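Local coordinates for protein nicotinate-nucleotide pyrophosphorylase (Francisella tularensis subsp. tularensis, PDB 3TQV) that probably catalyses the conversion of quinolinate and 5-phospho-alpha-D-ribose 1-diphosphate into nicotinate ribonucleotide, carbon dioxide and diphosphate, a step in NAD(+) biosynthesis, at residues G183-A186 and K187-K191; V257-K261 and T262-F266. All coordinates share one frame; numbering follows the deposited sequence.

Contact 1: residues G183-A186 and K187-K191; sequences GGIA and KAVTK
K187 turns its side chain back along the helix and lies against G183, four residues earlier. Its CB stands 3.9 Å from the carbonyl oxygen of G184. CG is set beside the backbone N (chi1 -75°) and heads back toward the start of the helix. Beyond CG the chain runs fully extended. CD then packs on G183, 3.5 Å from its CA, and NZ ends 4.0 Å from that same CA. The lysine thus meets G183 mainly through its aliphatic part, with CD the nearest atom. G183 itself is poorly ordered, so this part of the packing is less certain.

Backbone bonds hold the first turns, and a threonine hydroxyl adds one more. A188 N donates to G184 O at 3.2 Å, and V189 N donates to I185 O at 3.0 Å. A186 O is gripped twice by T190. T190 N reaches it at 3.1 Å and T190 OG1 at 2.8 Å, from opposite faces of the carbonyl plane. OG1 lies beside its own backbone N (chi1 -64°), which turns the hydroxyl back to A186 O, tilted somewhat out of the carbonyl plane. On the buried side, CG2 of I185 and CG2 of V189 meet at 4.2 Å. I185 also packs on helix 208-216, and V189 on strands 171-174 and 200-205. These are the N-terminal turns of an amphipathic helix with G184 at the N-cap, covering the parallel sheet of an alpha/beta barrel-like domain.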
loop_
_atom_site.group_PDB
_atom_site.type_symbol
_atom_site.label_atom_id
_atom_site.label_comp_id
_atom_site.label_asym_id
_atom_site.label_seq_id
_atom_site.Cartn_x
_atom_site.Cartn_y
_atom_site.Cartn_z
ATOM N N GLY B 183 4.747 36.111 8.374
ATOM C CA GLY B 183 4.549 36.361 9.787
ATOM C C GLY B 183 4.051 35.113 10.472
ATOM O O GLY B 183 3.796 34.111 9.808
ATOM N N GLY B 184 3.890 35.171 11.790
ATOM C CA GLY B 184 3.557 33.989 12.570
ATOM C C GLY B 184 2.101 33.540 12.585
ATOM O O GLY B 184 1.442 33.503 11.557
ATOM N N ILE B 185 1.602 33.201 13.769
ATOM C CA ILE B 185 0.320 32.522 13.902
ATOM C C ILE B 185 -0.903 33.421 13.723
ATOM O O ILE B 185 -1.750 33.142 12.868
ATOM C CB ILE B 185 0.222 31.765 15.240
ATOM C CG1 ILE B 185 1.125 30.534 15.225
ATOM C CG2 ILE B 185 -1.200 31.334 15.518
ATOM C CD1 ILE B 185 1.518 30.059 16.611
ATOM N N ALA B 186 -1.011 34.483 14.523
ATOM C CA ALA B 186 -2.142 35.410 14.394
ATOM C C ALA B 186 -2.318 35.867 12.949
ATOM O O ALA B 186 -3.444 35.933 12.449
ATOM C CB ALA B 186 -1.990 36.613 15.324
ATOM N N LYS B 187 -1.210 36.181 12.278
ATOM C CA LYS B 187 -1.282 36.622 10.892
ATOM C C LYS B 187 -1.888 35.519 10.057
ATOM O O LYS B 187 -2.895 35.723 9.374
ATOM C CB LYS B 187 0.101 36.994 10.352
ATOM C CG LYS B 187 0.628 38.330 10.864
ATOM C CD LYS B 187 2.012 38.649 10.316
ATOM C CE LYS B 187 2.574 39.941 10.914
ATOM N NZ LYS B 187 3.974 40.214 10.477
ATOM N N ALA B 188 -1.280 34.341 10.157
ATOM C CA ALA B 188 -1.633 33.180 9.346
ATOM C C ALA B 188 -3.119 32.831 9.398
ATOM O O ALA B 188 -3.783 32.713 8.362
ATOM C CB ALA B 188 -0.799 31.982 9.770
ATOM N N VAL B 189 -3.627 32.648 10.608
ATOM C CA VAL B 189 -5.050 32.368 10.808
ATOM C C VAL B 189 -5.931 33.502 10.226
ATOM O O VAL B 189 -6.848 33.262 9.435
ATOM C CB VAL B 189 -5.361 32.104 12.322
ATOM C CG1 VAL B 189 -6.834 31.795 12.542
ATOM C CG2 VAL B 189 -4.455 30.973 12.869
ATOM N N THR B 190 -5.621 34.737 10.593
ATOM C CA THR B 190 -6.336 35.884 10.071
ATOM C C THR B 190 -6.400 35.926 8.534
ATOM O O THR B 190 -7.489 36.039 7.945
ATOM C CB THR B 190 -5.731 37.176 10.612
ATOM O OG1 THR B 190 -5.910 37.210 12.036
ATOM C CG2 THR B 190 -6.392 38.390 9.970
ATOM N N LYS B 191 -5.247 35.837 7.873
ATOM C CA LYS B 191 -5.251 35.733 6.418
ATOM C C LYS B 191 -6.144 34.564 5.993
ATOM O O LYS B 191 -6.944 34.685 5.067
ATOM C CB LYS B 191 -3.838 35.531 5.881
ATOM C CG LYS B 191 -3.792 35.115 4.414
ATOM C CD LYS B 191 -3.417 36.272 3.489
ATOM C CE LYS B 191 -1.908 36.488 3.445
ATOM N NZ LYS B 191 -1.503 37.602 2.537
#

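Contact 2: residues V257-K261 and T262-F266; sequences VAIAK and TGVDF
The carbonyl group of I259 receives T262 in two ways. T262 N lies above its plane, 3.1 Å from I259 O, well off the plane of the lone pairs. T262 OG1 comes in nearly along the C=O axis and donates to the same oxygen at 2.6 Å. The A260 carbonyl is also approached over a face: G263 N sits above its plane, 3.2 Å from A260 O. This last bond closes a type I beta turn from A260 to G263.

The T262 hydroxyl works in both directions. It gives its proton to I259 O and accepts from V264 N, with 3.3 Å between V264 N and T262 OG1. OG1 occupies the crowded position between the backbone N and the carbonyl carbon (chi1 73°), where it faces both partners. T262 CG2 lies against the end of the helix, beside the carbonyl oxygens of I259 and A258. G263 has positive phi (88°), and the chain leaves the helical path there.

One methyl of V264 reaches the helix: its CG2 meets CG2 of I259 at 4.2 Å, and the two side chains are set at a slant to each other. Both also pack on V247 of strand 244-248, and V264 touches I232 and V236 of helix 229-239. The hydroxyl bridge to V264 N is an ST turn. It overlaps the type I turn, and together they take the chain from helix 256-260 toward strand 266-268, within a beta-alpha-beta unit of the barrel-like domain.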
loop_
_atom_site.group_PDB
_atom_site.type_symbol
_atom_site.label_atom_id
_atom_site.label_comp_id
_atom_site.label_asym_id
_atom_site.label_seq_id
_atom_site.Cartn_x
_atom_site.Cartn_y
_atom_site.Cartn_z
ATOM N N VAL B 257 -2.511 4.352 23.936
ATOM C CA VAL B 257 -3.224 4.256 25.212
ATOM C C VAL B 257 -2.767 5.272 26.262
ATOM O O VAL B 257 -3.590 5.881 26.960
ATOM C CB VAL B 257 -3.085 2.849 25.822
ATOM C CG1 VAL B 257 -3.648 2.818 27.251
ATOM C CG2 VAL B 257 -3.759 1.817 24.933
ATOM N N ALA B 258 -1.452 5.431 26.383
ATOM C CA ALA B 258 -0.883 6.428 27.277
ATOM C C ALA B 258 -1.397 7.825 26.930
ATOM O O ALA B 258 -1.772 8.604 27.815
ATOM C CB ALA B 258 0.625 6.393 27.202
ATOM N N ILE B 259 -1.401 8.139 25.638
ATOM C CA ILE B 259 -1.890 9.423 25.158
ATOM C C ILE B 259 -3.390 9.563 25.344
ATOM O O ILE B 259 -3.891 10.627 25.717
ATOM C CB ILE B 259 -1.556 9.612 23.681
ATOM C CG1 ILE B 259 -0.038 9.761 23.521
ATOM C CG2 ILE B 259 -2.289 10.821 23.117
ATOM C CD1 ILE B 259 0.514 9.154 22.253
ATOM N N ALA B 260 -4.118 8.485 25.085
ATOM C CA ALA B 260 -5.569 8.532 25.211
ATOM C C ALA B 260 -6.002 8.739 26.671
ATOM O O ALA B 260 -7.084 9.253 26.940
ATOM C CB ALA B 260 -6.184 7.270 24.637
ATOM N N LYS B 261 -5.149 8.328 27.605
ATOM C CA LYS B 261 -5.439 8.481 29.033
ATOM C C LYS B 261 -5.471 9.958 29.457
ATOM O O LYS B 261 -5.888 10.290 30.568
ATOM C CB LYS B 261 -4.427 7.699 29.887
ATOM C CG LYS B 261 -4.599 6.201 29.818
ATOM C CD LYS B 261 -3.533 5.437 30.631
ATOM C CE LYS B 261 -3.837 3.936 30.664
ATOM N NZ LYS B 261 -2.805 3.150 31.367
ATOM N N THR B 262 -5.024 10.833 28.561
ATOM C CA THR B 262 -4.908 12.255 28.849
ATOM C C THR B 262 -6.237 12.922 28.578
ATOM O O THR B 262 -6.546 13.965 29.158
ATOM C CB THR B 262 -3.851 12.934 27.957
ATOM O OG1 THR B 262 -4.358 13.051 26.628
ATOM C CG2 THR B 262 -2.570 12.136 27.934
ATOM N N GLY B 263 -7.012 12.324 27.674
ATOM C CA GLY B 263 -8.333 12.817 27.344
ATOM C C GLY B 263 -8.368 13.861 26.242
ATOM O O GLY B 263 -9.367 14.581 26.095
ATOM N N VAL B 264 -7.295 13.974 25.467
ATOM C CA VAL B 264 -7.380 14.823 24.295
ATOM C C VAL B 264 -8.454 14.242 23.403
ATOM O O VAL B 264 -8.627 13.013 23.356
ATOM C CB VAL B 264 -6.101 14.840 23.489
ATOM C CG1 VAL B 264 -5.110 15.834 24.085
ATOM C CG2 VAL B 264 -5.541 13.392 23.367
ATOM N N ASP B 265 -9.150 15.129 22.690
ATOM C CA ASP B 265 -10.288 14.758 21.873
ATOM C C ASP B 265 -9.896 13.746 20.803
ATOM O O ASP B 265 -10.581 12.742 20.590
ATOM C CB ASP B 265 -10.859 16.005 21.189
ATOM C CG ASP B 265 -11.021 17.187 22.140
ATOM O OD1 ASP B 265 -11.816 17.097 23.106
ATOM O OD2 ASP B 265 -10.380 18.232 21.899
ATOM N N PHE B 266 -8.786 14.034 20.128
ATOM C CA PHE B 266 -8.400 13.315 18.924
ATOM C C PHE B 266 -6.939 12.888 18.920
ATOM O O PHE B 266 -6.078 13.599 19.418
ATOM C CB PHE B 266 -8.622 14.197 17.710
ATOM C CG PHE B 266 -10.059 14.482 17.408
ATOM C CD1 PHE B 266 -10.924 13.461 17.052
ATOM C CD2 PHE B 266 -10.530 15.787 17.425
ATOM C CE1 PHE B 266 -12.246 13.730 16.738
ATOM C CE2 PHE B 266 -11.851 16.073 17.115
ATOM C CZ PHE B 266 -12.716 15.036 16.779
#

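In the fold
Both contacts are local. Neither closes a long loop, because each pair of segments is continuous in the chain, and they neither nest nor cross. From the N terminus, contact 1 comes first, where helix 185-195 begins between strands 171-174 and 200-205. The chain then passes through strands 200-205, 221-225 and 244-248 with their helices. At contact 2 helix 256-260 gives way to the turn before strand 266-268. Their centres are 28 Å apart and their nearest atoms about 17 Å. They belong to one domain. Contact 1 sets its helix on strands 171-174 and 200-205 and beside helix 208-216. Contact 2 rests the end of helix 256-260 and the following loop on strand 244-248 and helix 229-239.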